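Local coordinates for protein splicing factor U2AF 35 kDa subunit (Homo sapiens, PDB 1JMT) that recruits U2 snRNP to the branch point and mediates the protein-protein and protein-RNA interactions needed for accurate 3'-splice site selection, as a heterodimer with U2AF2, at residues A[34-39]-A[56-61]; A[73-78]-A[82-87]; A[41-46]-A[91-96]; A[4-9]-A[86-91]. The protein carries 1 engineered substitution. All blocks are in the same frame, centred on the assembly; numbering follows the deposited sequence.

Contact 1 (A[34-39]-A[56-61]); sequences EHYDEF and EMNVCD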
# COMPACT_ATOMS: atom_id res chain seq x y z
N GLU A 34 11.08 1.63 11.98
CA GLU A 34 9.91 2.22 12.63
C GLU A 34 8.93 2.76 11.59
O GLU A 34 7.71 2.71 11.79
CB GLU A 34 10.35 3.35 13.57
CG GLU A 34 11.43 2.94 14.57
CD GLU A 34 11.71 4.00 15.62
OE1 GLU A 34 11.74 5.20 15.28
OE2 GLU A 34 11.91 3.63 16.80
N HIS A 35 9.46 3.28 10.49
CA HIS A 35 8.63 3.82 9.43
C HIS A 35 7.95 2.65 8.72
O HIS A 35 6.80 2.74 8.29
CB HIS A 35 9.49 4.63 8.45
CG HIS A 35 8.74 5.18 7.28
ND1 HIS A 35 8.55 4.48 6.11
CD2 HIS A 35 8.15 6.39 7.09
CE1 HIS A 35 7.87 5.22 5.25
NE2 HIS A 35 7.62 6.39 5.82
N TYR A 36 8.66 1.53 8.64
CA TYR A 36 8.14 0.32 8.01
C TYR A 36 7.01 -0.26 8.85
O TYR A 36 5.95 -0.62 8.33
CB TYR A 36 9.26 -0.72 7.88
CG TYR A 36 8.81 -2.06 7.34
CD1 TYR A 36 8.85 -2.32 5.97
CD2 TYR A 36 8.34 -3.06 8.19
CE1 TYR A 36 8.43 -3.55 5.46
CE2 TYR A 36 7.91 -4.30 7.69
CZ TYR A 36 7.96 -4.53 6.32
OH TYR A 36 7.54 -5.73 5.80
N ASP A 37 7.24 -0.35 10.16
CA ASP A 37 6.23 -0.89 11.06
C ASP A 37 4.99 -0.00 11.13
O ASP A 37 3.87 -0.50 11.23
CB ASP A 37 6.81 -1.09 12.47
CG ASP A 37 7.96 -2.08 12.50
OD1 ASP A 37 7.98 -3.01 11.67
OD2 ASP A 37 8.85 -1.93 13.36
N GLU A 38 5.19 1.31 11.09
CA GLU A 38 4.08 2.25 11.12
C GLU A 38 3.23 2.05 9.86
O GLU A 38 2.00 2.02 9.91
CB GLU A 38 4.59 3.69 11.15
CG GLU A 38 3.50 4.75 10.98
CD GLU A 38 4.03 6.17 10.94
OE1 GLU A 38 4.83 6.49 10.03
OE2 GLU A 38 3.65 6.98 11.82
N PHE A 39 3.91 1.92 8.73
CA PHE A 39 3.25 1.72 7.45
C PHE A 39 2.44 0.43 7.47
O PHE A 39 1.27 0.41 7.09
CB PHE A 39 4.28 1.65 6.33
CG PHE A 39 3.69 1.38 4.97
CD1 PHE A 39 3.08 2.41 4.25
CD2 PHE A 39 3.73 0.10 4.43
CE1 PHE A 39 2.53 2.15 2.99
CE2 PHE A 39 3.18 -0.16 3.17
CZ PHE A 39 2.58 0.87 2.46
N GLU A 56 -2.28 -13.52 5.87
CA GLU A 56 -0.88 -13.15 5.78
C GLU A 56 -0.74 -11.83 5.04
O GLU A 56 -1.54 -11.51 4.17
CB GLU A 56 -0.09 -14.18 4.98
CG GLU A 56 0.13 -15.52 5.63
CD GLU A 56 0.90 -16.44 4.72
OE1 GLU A 56 2.10 -16.17 4.47
OE2 GLU A 56 0.31 -17.43 4.24
N MET A 57 0.30 -11.07 5.40
CA MET A 57 0.56 -9.80 4.75
C MET A 57 2.05 -9.50 4.79
O MET A 57 2.73 -9.82 5.77
CB MET A 57 -0.21 -8.66 5.42
CG MET A 57 0.03 -7.33 4.74
SD MET A 57 -0.84 -5.94 5.50
CE MET A 57 0.43 -4.70 5.46
N ASN A 58 2.55 -8.88 3.73
CA ASN A 58 3.96 -8.52 3.68
C ASN A 58 4.19 -7.28 2.82
O ASN A 58 3.50 -7.07 1.82
CB ASN A 58 4.78 -9.69 3.13
CG ASN A 58 6.27 -9.39 3.11
OD1 ASN A 58 6.83 -8.90 4.09
ND2 ASN A 58 6.91 -9.69 1.98
N VAL A 59 5.14 -6.46 3.24
CA VAL A 59 5.51 -5.26 2.52
C VAL A 59 6.86 -5.62 1.90
O VAL A 59 7.81 -5.95 2.62
CB VAL A 59 5.67 -4.05 3.46
CG1 VAL A 59 6.19 -2.85 2.69
CG2 VAL A 59 4.34 -3.73 4.12
N CYS A 60 6.94 -5.59 0.58
CA CYS A 60 8.16 -5.96 -0.13
C CYS A 60 9.09 -4.82 -0.44
O CYS A 60 8.75 -3.64 -0.32
CB CYS A 60 7.82 -6.65 -1.45
SG CYS A 60 6.76 -8.08 -1.35
N ASP A 61 10.29 -5.20 -0.86
CA ASP A 61 11.35 -4.29 -1.28
C ASP A 61 11.66 -4.83 -2.68
O ASP A 61 12.46 -5.75 -2.84
CB ASP A 61 12.56 -4.42 -0.35
CG ASP A 61 13.70 -3.50 -0.75
OD1 ASP A 61 13.50 -2.62 -1.61
OD2 ASP A 61 14.81 -3.67 -0.19
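Val59 is wedged against Tyr36 and Phe39, two aromatic residues that stand one helical turn apart and reach down from the helix to the strand. Tyr36 meets it obliquely through CE1, which lies 3.4 Å from Val59 CB and 3.6 Å from Val59 CG1, tight for carbon against carbon. The two side chains approach from opposite directions, and because CG of Tyr36 stands anti to the backbone N (chi1 176°) the ring extends far enough past the valine for its hydroxyl to reach the strand backbone. There Tyr36 OH donates a hydrogen bond to Val59 O at 3.2 Å, arriving in the carbonyl plane on a lone pair with a C=O...donor angle of 120°. One residue thus gives Val59 both an apolar wall and a polar tether. The two elements belong to an RNA recognition motif, in which helix 22-51 packs across the antiparallel sheet and strand 54-59 forms one margin of it; the segment axes approach to 10.1 Å. On the buried side Phe39 offers its ring edge, with CE2 3.9 Å from Val59 CG2 and the methyl close to the ring plane. Tyr10 and Ile9 of strand 3-11 and Val71 of the neighbouring strand surround this apolar patch, and Phe39 also packs on an aromatic side chain of the bound peptide. The solvent side is far looser. Asn58 sits there, its OD1 coming no nearer than 3.7 Å to Tyr36 OH, and the pair is not hydrogen-bonded.

Contact 2 (A[73-78]-A[82-87]); sequences VKFRRE and EKAVID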
# COMPACT_ATOMS: atom_id res chain seq x y z
N VAL A 73 -1.41 -8.92 0.41
CA VAL A 73 -2.32 -9.23 1.50
C VAL A 73 -3.09 -10.49 1.15
O VAL A 73 -3.79 -10.54 0.14
CB VAL A 73 -3.32 -8.09 1.73
CG1 VAL A 73 -4.21 -8.40 2.93
CG2 VAL A 73 -2.57 -6.78 1.91
N LYS A 74 -2.96 -11.52 1.98
CA LYS A 74 -3.69 -12.75 1.72
C LYS A 74 -4.87 -12.77 2.68
O LYS A 74 -4.70 -12.88 3.89
CB LYS A 74 -2.79 -13.97 1.96
CG LYS A 74 -3.44 -15.30 1.58
CD LYS A 74 -2.52 -16.47 1.89
CE LYS A 74 -3.08 -17.78 1.34
NZ LYS A 74 -2.12 -18.90 1.54
N PHE A 75 -6.06 -12.61 2.12
CA PHE A 75 -7.27 -12.63 2.92
C PHE A 75 -7.70 -14.07 3.14
O PHE A 75 -7.44 -14.94 2.30
CB PHE A 75 -8.41 -11.87 2.23
CG PHE A 75 -8.22 -10.37 2.21
CD1 PHE A 75 -7.63 -9.75 1.11
CD2 PHE A 75 -8.63 -9.60 3.29
CE1 PHE A 75 -7.45 -8.36 1.10
CE2 PHE A 75 -8.45 -8.21 3.28
CZ PHE A 75 -7.86 -7.59 2.18
N ARG A 76 -8.35 -14.33 4.27
CA ARG A 76 -8.81 -15.67 4.57
C ARG A 76 -9.89 -16.08 3.56
O ARG A 76 -10.02 -17.25 3.22
CB ARG A 76 -9.39 -15.71 5.98
CG ARG A 76 -9.89 -17.08 6.39
CD ARG A 76 -10.23 -17.10 7.87
NE ARG A 76 -10.67 -18.42 8.30
CZ ARG A 76 -10.87 -18.77 9.57
NH1 ARG A 76 -10.66 -17.89 10.54
NH2 ARG A 76 -11.28 -20.00 9.87
N ARG A 77 -10.63 -15.09 3.07
CA ARG A 77 -11.71 -15.33 2.11
C ARG A 77 -11.49 -14.76 0.72
O ARG A 77 -11.23 -13.57 0.56
CB ARG A 77 -13.02 -14.77 2.66
CG ARG A 77 -13.50 -15.47 3.87
CD ARG A 77 -14.79 -14.87 4.40
NE ARG A 77 -15.23 -15.55 5.61
CZ ARG A 77 -14.43 -16.19 6.44
NH1 ARG A 77 -13.12 -16.27 6.22
NH2 ARG A 77 -14.93 -16.76 7.51
N GLU A 78 -11.62 -15.62 -0.28
CA GLU A 78 -11.44 -15.22 -1.66
C GLU A 78 -12.38 -14.06 -1.98
O GLU A 78 -12.04 -13.16 -2.75
CB GLU A 78 -11.72 -16.41 -2.58
CG GLU A 78 -11.45 -16.17 -4.06
CD GLU A 78 -11.51 -17.45 -4.88
OE1 GLU A 78 -12.53 -18.17 -4.78
OE2 GLU A 78 -10.55 -17.73 -5.62
N GLU A 82 -11.45 -10.22 -3.65
CA GLU A 82 -12.02 -9.70 -4.88
C GLU A 82 -12.71 -8.36 -4.67
O GLU A 82 -12.66 -7.49 -5.53
CB GLU A 82 -13.00 -10.71 -5.49
CG GLU A 82 -12.34 -12.03 -5.85
CD GLU A 82 -13.32 -13.02 -6.46
OE1 GLU A 82 -14.38 -13.27 -5.86
OE2 GLU A 82 -13.01 -13.56 -7.55
N LYS A 83 -13.35 -8.19 -3.52
CA LYS A 83 -14.03 -6.94 -3.23
C LYS A 83 -13.05 -5.85 -2.82
O LYS A 83 -13.27 -4.67 -3.09
CB LYS A 83 -15.07 -7.14 -2.12
CG LYS A 83 -16.33 -7.86 -2.59
CD LYS A 83 -17.32 -8.02 -1.45
CE LYS A 83 -18.55 -8.79 -1.89
NZ LYS A 83 -19.48 -9.05 -0.76
N ALA A 84 -11.96 -6.25 -2.17
CA ALA A 84 -10.96 -5.28 -1.75
C ALA A 84 -10.34 -4.64 -2.98
O ALA A 84 -10.19 -3.42 -3.05
CB ALA A 84 -9.87 -5.96 -0.91
N VAL A 85 -9.99 -5.47 -3.96
CA VAL A 85 -9.38 -4.98 -5.18
C VAL A 85 -10.22 -3.90 -5.85
O VAL A 85 -9.72 -2.83 -6.20
CB VAL A 85 -9.14 -6.13 -6.17
CG1 VAL A 85 -8.64 -5.59 -7.51
CG2 VAL A 85 -8.11 -7.10 -5.59
N ILE A 86 -11.51 -4.18 -6.01
CA ILE A 86 -12.43 -3.23 -6.64
C ILE A 86 -12.50 -1.91 -5.87
O ILE A 86 -12.33 -0.84 -6.45
CB ILE A 86 -13.85 -3.83 -6.75
CG1 ILE A 86 -13.81 -5.10 -7.60
CG2 ILE A 86 -14.80 -2.82 -7.36
CD1 ILE A 86 -15.05 -5.95 -7.49
N ASP A 87 -12.75 -1.99 -4.56
CA ASP A 87 -12.85 -0.77 -3.77
C ASP A 87 -11.52 -0.02 -3.69
O ASP A 87 -11.48 1.20 -3.81
CB ASP A 87 -13.35 -1.08 -2.35
CG ASP A 87 -13.63 0.18 -1.55
OD1 ASP A 87 -14.46 1.00 -2.00
OD2 ASP A 87 -13.01 0.37 -0.48
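Strand 73-75 ends at Phe75, the chain passes through Arg76 to Arg77 at the N-cap position, and in the first turns of the helix that follows a backbone bond runs from Glu82 N to Glu78 O (3.1 Å, nearly straight at 166°). That carbonyl receives apolar cover as well, since Glu82 CG lies 3.3 Å from Glu78 O. The glutamate then extends outward toward solvent, where its carboxylate and that of Glu78 stay separate, Glu78 OE2 and Glu82 OE2 being 5.2 Å apart. The charge of Glu78 is probably eased by the nearby helix start and by Ser1 N, which is hydrogen-bonded to Glu78 OE2. In the RNA recognition motif this is the junction where a central strand of the sheet leads into the second helix. Phe75 and Ala84 meet on the inner side of the corner, next to Asp80 and Ala81, which also pack on the ring. Phe75 CE1 and CZ both lie 4.0 Å from Ala84 CB, so the small methyl is set obliquely against the far end of the ring. With CG swung beside the backbone N (chi1 -72°), the phenyl projects toward the helix. One of its faces is covered by Val73 CG1, 3.7 Å above the ring plane and displaced toward the rim, while Met47, Tyr51 and Ile4 pack on it too.

Contact 3 (A[41-46]-A[91-96]); sequences EEVFTE and RWFNGQ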
# COMPACT_ATOMS: atom_id res chain seq x y z
N GLU A 41 1.26 -1.46 10.01
CA GLU A 41 0.10 -1.37 10.88
C GLU A 41 -0.98 -0.55 10.18
O GLU A 41 -2.16 -0.91 10.18
CB GLU A 41 0.51 -0.71 12.20
CG GLU A 41 -0.58 -0.58 13.25
CD GLU A 41 -1.55 0.55 12.96
OE1 GLU A 41 -1.10 1.70 12.80
OE2 GLU A 41 -2.77 0.28 12.89
N GLU A 42 -0.56 0.54 9.57
CA GLU A 42 -1.46 1.43 8.85
C GLU A 42 -2.28 0.67 7.80
O GLU A 42 -3.50 0.81 7.72
CB GLU A 42 -0.66 2.53 8.17
CG GLU A 42 -1.52 3.63 7.59
CD GLU A 42 -2.06 4.56 8.65
OE1 GLU A 42 -1.27 5.36 9.19
OE2 GLU A 42 -3.27 4.48 8.95
N VAL A 43 -1.59 -0.14 7.00
CA VAL A 43 -2.25 -0.90 5.94
C VAL A 43 -3.01 -2.11 6.48
O VAL A 43 -4.18 -2.33 6.14
CB VAL A 43 -1.22 -1.34 4.87
CG1 VAL A 43 -1.90 -2.18 3.78
CG2 VAL A 43 -0.58 -0.10 4.26
N PHE A 44 -2.35 -2.88 7.34
CA PHE A 44 -2.97 -4.05 7.93
C PHE A 44 -4.31 -3.72 8.60
O PHE A 44 -5.33 -4.34 8.29
CB PHE A 44 -2.04 -4.66 8.98
CG PHE A 44 -2.59 -5.91 9.62
CD1 PHE A 44 -2.55 -7.13 8.94
CD2 PHE A 44 -3.18 -5.85 10.87
CE1 PHE A 44 -3.09 -8.28 9.52
CE2 PHE A 44 -3.72 -7.00 11.46
CZ PHE A 44 -3.68 -8.21 10.79
N THR A 45 -4.30 -2.74 9.49
CA THR A 45 -5.51 -2.34 10.21
C THR A 45 -6.65 -2.02 9.26
O THR A 45 -7.78 -2.48 9.46
CB THR A 45 -5.24 -1.12 11.10
OG1 THR A 45 -4.34 -1.49 12.15
CG2 THR A 45 -6.54 -0.60 11.71
N GLU A 46 -6.37 -1.24 8.23
CA GLU A 46 -7.40 -0.90 7.26
C GLU A 46 -7.89 -2.16 6.55
O GLU A 46 -9.10 -2.31 6.33
CB GLU A 46 -6.85 0.11 6.24
CG GLU A 46 -7.86 0.57 5.20
CD GLU A 46 -9.08 1.29 5.79
OE1 GLU A 46 -8.97 1.86 6.90
OE2 GLU A 46 -10.14 1.30 5.14
N ARG A 91 -9.64 4.22 -4.53
CA ARG A 91 -9.15 5.02 -3.41
C ARG A 91 -7.76 5.61 -3.59
O ARG A 91 -6.96 5.14 -4.41
CB ARG A 91 -9.16 4.19 -2.12
CG ARG A 91 -10.52 3.64 -1.73
CD ARG A 91 -10.43 2.78 -0.46
NE ARG A 91 -10.09 3.56 0.73
CZ ARG A 91 -9.93 3.05 1.94
NH1 ARG A 91 -10.07 1.74 2.14
NH2 ARG A 91 -9.63 3.84 2.97
N TRP A 92 -7.47 6.64 -2.80
CA TRP A 92 -6.16 7.28 -2.81
C TRP A 92 -5.39 6.74 -1.62
O TRP A 92 -5.96 6.18 -0.69
CB TRP A 92 -6.28 8.80 -2.62
CG TRP A 92 -7.13 9.55 -3.59
CD1 TRP A 92 -8.29 10.21 -3.32
CD2 TRP A 92 -6.82 9.82 -4.97
NE1 TRP A 92 -8.72 10.89 -4.44
CE2 TRP A 92 -7.84 10.66 -5.46
CE3 TRP A 92 -5.79 9.43 -5.83
CZ2 TRP A 92 -7.86 11.14 -6.78
CZ3 TRP A 92 -5.80 9.91 -7.14
CH2 TRP A 92 -6.84 10.75 -7.61
N PHE A 93 -4.08 6.92 -1.66
CA PHE A 93 -3.21 6.54 -0.57
C PHE A 93 -1.99 7.43 -0.67
O PHE A 93 -1.28 7.40 -1.68
CB PHE A 93 -2.78 5.07 -0.66
CG PHE A 93 -1.94 4.61 0.51
CD1 PHE A 93 -2.53 4.09 1.65
CD2 PHE A 93 -0.55 4.73 0.47
CE1 PHE A 93 -1.77 3.68 2.73
CE2 PHE A 93 0.23 4.32 1.56
CZ PHE A 93 -0.38 3.80 2.68
N ASN A 94 -1.78 8.26 0.34
CA ASN A 94 -0.60 9.13 0.37
C ASN A 94 -0.38 9.99 -0.87
O ASN A 94 0.75 10.12 -1.35
CB ASN A 94 0.63 8.25 0.64
CG ASN A 94 1.85 9.04 1.05
OD1 ASN A 94 1.74 10.01 1.80
ND2 ASN A 94 3.01 8.62 0.57
N GLY A 95 -1.44 10.60 -1.40
CA GLY A 95 -1.29 11.46 -2.56
C GLY A 95 -1.18 10.76 -3.92
O GLY A 95 -0.88 11.39 -4.93
N GLN A 96 -1.42 9.45 -3.95
CA GLN A 96 -1.37 8.69 -5.19
C GLN A 96 -2.56 7.76 -5.26
O GLN A 96 -3.11 7.36 -4.24
CB GLN A 96 -0.10 7.84 -5.26
CG GLN A 96 1.20 8.60 -5.32
CD GLN A 96 1.31 9.46 -6.56
OE1 GLN A 96 0.92 9.05 -7.66
NE2 GLN A 96 1.84 10.66 -6.39
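Arg91 and Glu46 face each other from opposite directions, and a single carboxylate oxygen serves the outer edge of the guanidinium. Glu46 OE2 lies 3.0 Å from Arg91 NH1, with an N-H...acceptor angle of 156°, and completes a salt bridge; a second bond, from Arg91 NH2 at 3.4 Å, is weak. The carboxylate plane is turned 76° from that of the guanidinium, so the two groups do not pair side by side as a bidentate couple. The place of OE2 is less sure than that of its neighbours, which makes the weak NH2 bond doubtful. Beside the ion pair, the apolar half of the contact is looser and touches at one pair of atoms: Val43 CG2 rests 4.2 Å from Phe93 CZ, obliquely to the ring.

Further out, several groups fix the arginine. A bend at its third torsion (chi3 67°) turns the guanidinium toward the helix. Tyr51 OH is hydrogen-bonded to NH1, while NH2 forms a salt bridge with an acidic side chain of the bound peptide. Phe93 is set by a type I' turn running to Gln96, closed by bonds Phe93 N to Gln96 O (2.8 Å) and Gln96 N to Phe93 O (3.1 Å); the backbone angles of Gly95 in this turn call for glycine. Aromatic side chains of the peptide pack on Phe93, Arg91 and Glu46, and one is hydrogen-bonded to Glu42 O. An Arg-X-Phe sequence, here Arg91-Trp92-Phe93, facing an acidic helix across a ligand aromatic is the signature of the U2AF homology motif, the peptide-binding variant of the RNA recognition motif.

Contact 4 (A[4-9]-A[86-91]); sequences IALLNI and IDLNNR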
# COMPACT_ATOMS: atom_id res chain seq x y z
N ILE A 4 -4.12 -10.30 -2.83
CA ILE A 4 -4.18 -9.08 -3.62
C ILE A 4 -2.81 -8.41 -3.53
O ILE A 4 -2.04 -8.68 -2.61
CB ILE A 4 -5.24 -8.09 -3.08
CG1 ILE A 4 -4.78 -7.48 -1.75
CG2 ILE A 4 -6.58 -8.80 -2.89
CD1 ILE A 4 -5.67 -6.34 -1.26
N ALA A 5 -2.50 -7.56 -4.50
CA ALA A 5 -1.23 -6.85 -4.52
C ALA A 5 -1.48 -5.36 -4.69
O ALA A 5 -2.25 -4.95 -5.55
CB ALA A 5 -0.36 -7.35 -5.67
N LEU A 6 -0.83 -4.55 -3.86
CA LEU A 6 -0.93 -3.10 -3.94
C LEU A 6 0.43 -2.72 -4.52
O LEU A 6 1.46 -2.79 -3.84
CB LEU A 6 -1.15 -2.51 -2.55
CG LEU A 6 -2.39 -3.06 -1.83
CD1 LEU A 6 -2.54 -2.36 -0.49
CD2 LEU A 6 -3.64 -2.86 -2.68
N LEU A 7 0.42 -2.35 -5.80
CA LEU A 7 1.63 -2.04 -6.54
C LEU A 7 2.37 -0.75 -6.21
O LEU A 7 1.80 0.35 -6.26
CB LEU A 7 1.34 -2.11 -8.04
CG LEU A 7 0.63 -3.41 -8.45
CD1 LEU A 7 0.27 -3.36 -9.93
CD2 LEU A 7 1.52 -4.60 -8.15
N ASN A 8 3.64 -0.92 -5.88
CA ASN A 8 4.54 0.18 -5.56
C ASN A 8 3.93 1.18 -4.59
O ASN A 8 4.19 2.37 -4.67
CB ASN A 8 4.94 0.90 -6.85
CG ASN A 8 5.77 0.03 -7.77
OD1 ASN A 8 6.07 0.43 -8.90
ND2 ASN A 8 6.16 -1.16 -7.31
N ILE A 9 3.12 0.68 -3.67
CA ILE A 9 2.48 1.57 -2.71
C ILE A 9 3.46 2.04 -1.62
O ILE A 9 3.30 3.13 -1.08
CB ILE A 9 1.26 0.88 -2.07
CG1 ILE A 9 0.39 1.92 -1.37
CG2 ILE A 9 1.73 -0.23 -1.12
CD1 ILE A 9 -0.98 1.41 -1.00
N ILE A 86 -11.51 -4.18 -6.01
CA ILE A 86 -12.43 -3.23 -6.64
C ILE A 86 -12.50 -1.91 -5.87
O ILE A 86 -12.33 -0.84 -6.45
CB ILE A 86 -13.85 -3.83 -6.75
CG1 ILE A 86 -13.81 -5.10 -7.60
CG2 ILE A 86 -14.80 -2.82 -7.36
CD1 ILE A 86 -15.05 -5.95 -7.49
N ASP A 87 -12.75 -1.99 -4.56
CA ASP A 87 -12.85 -0.77 -3.77
C ASP A 87 -11.52 -0.02 -3.69
O ASP A 87 -11.48 1.20 -3.81
CB ASP A 87 -13.35 -1.08 -2.35
CG ASP A 87 -13.63 0.18 -1.55
OD1 ASP A 87 -14.46 1.00 -2.00
OD2 ASP A 87 -13.01 0.37 -0.48
N LEU A 88 -10.43 -0.76 -3.49
CA LEU A 88 -9.11 -0.14 -3.37
C LEU A 88 -8.70 0.60 -4.63
O LEU A 88 -7.98 1.61 -4.57
CB LEU A 88 -8.05 -1.19 -3.02
CG LEU A 88 -8.09 -1.63 -1.55
CD1 LEU A 88 -7.37 -2.95 -1.38
CD2 LEU A 88 -7.47 -0.55 -0.69
N ASN A 89 -9.15 0.11 -5.78
CA ASN A 89 -8.81 0.78 -7.02
C ASN A 89 -9.57 2.10 -7.17
O ASN A 89 -9.30 2.88 -8.09
CB ASN A 89 -9.05 -0.14 -8.22
CG ASN A 89 -7.85 -1.02 -8.51
OD1 ASN A 89 -6.72 -0.53 -8.56
ND2 ASN A 89 -8.08 -2.31 -8.72
N ASN A 90 -10.51 2.35 -6.26
CA ASN A 90 -11.28 3.59 -6.23
C ASN A 90 -10.83 4.48 -5.07
O ASN A 90 -11.56 5.38 -4.65
CB ASN A 90 -12.78 3.31 -6.08
CG ASN A 90 -13.39 2.66 -7.30
OD1 ASN A 90 -13.05 3.01 -8.43
ND2 ASN A 90 -14.30 1.71 -7.09
N ARG A 91 -9.64 4.22 -4.53
CA ARG A 91 -9.15 5.02 -3.41
C ARG A 91 -7.76 5.61 -3.59
O ARG A 91 -6.96 5.14 -4.41
CB ARG A 91 -9.16 4.19 -2.12
CG ARG A 91 -10.52 3.64 -1.73
CD ARG A 91 -10.43 2.78 -0.46
NE ARG A 91 -10.09 3.56 0.73
CZ ARG A 91 -9.93 3.05 1.94
NH1 ARG A 91 -10.07 1.74 2.14
NH2 ARG A 91 -9.63 3.84 2.97
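In the core of this RNA recognition motif, Ile4 and Leu6 of the central strand 3-11 meet Leu88 at the end of helix 78-88. Of segment 86-91, Leu88 does the touching, through one methyl; Ile4 also packs on Ala81 and Val85 of the same helix. Leu88 CD1 touches Ile4 CD1 at 3.8 Å and Leu6 CD2 at 4.0 Å, its side chain crossing both strand side chains at about a right angle. Ile4 and Leu6 are two residues apart on the strand and so present the same face of the sheet. In Ile4, CG1 takes the crowded position between backbone N and carbonyl carbon (chi1 71°), which sends CD1 toward the helix. Leu88 also opens a type I turn to Arg91, whose N is bonded to Leu88 O at 3.1 Å, as the chain leaves the helix. Around this patch, Leu88 packs on Ile98, Ala100 and Tyr51. With no polar atom bridging the two segments, the contact rests on non-directional packing of buried methyl groups of branched side chains, while polar bonds such as Asn89 OD1 to Ala100 N, which ties the turn to the adjacent strand, lie beside it.

Both helices lie on the same sheet. Contacts 1 and 3 sit along helix 22-51 with centres about 12 Å apart, while contacts 2 and 4 share helix 78-88, their centres about 10 Å apart. Aromatic and aliphatic groups join them: Phe39 CE1 of contact 1 meets Phe93 CZ of contact 3 at 3.4 Å, Phe93 CD2 meets Ile9 CG1 of segment 4-9 at 3.5 Å, and Phe75 CE1 of contact 2 meets Ile4 CD1 of contact 4 at 3.6 Å. Arg91 belongs to both contacts 3 and 4. The bound peptide touches contacts 1, 3 and 4, most extensively contact 3; contact 2 lies further out, its centre about 15 Å from that of contact 3.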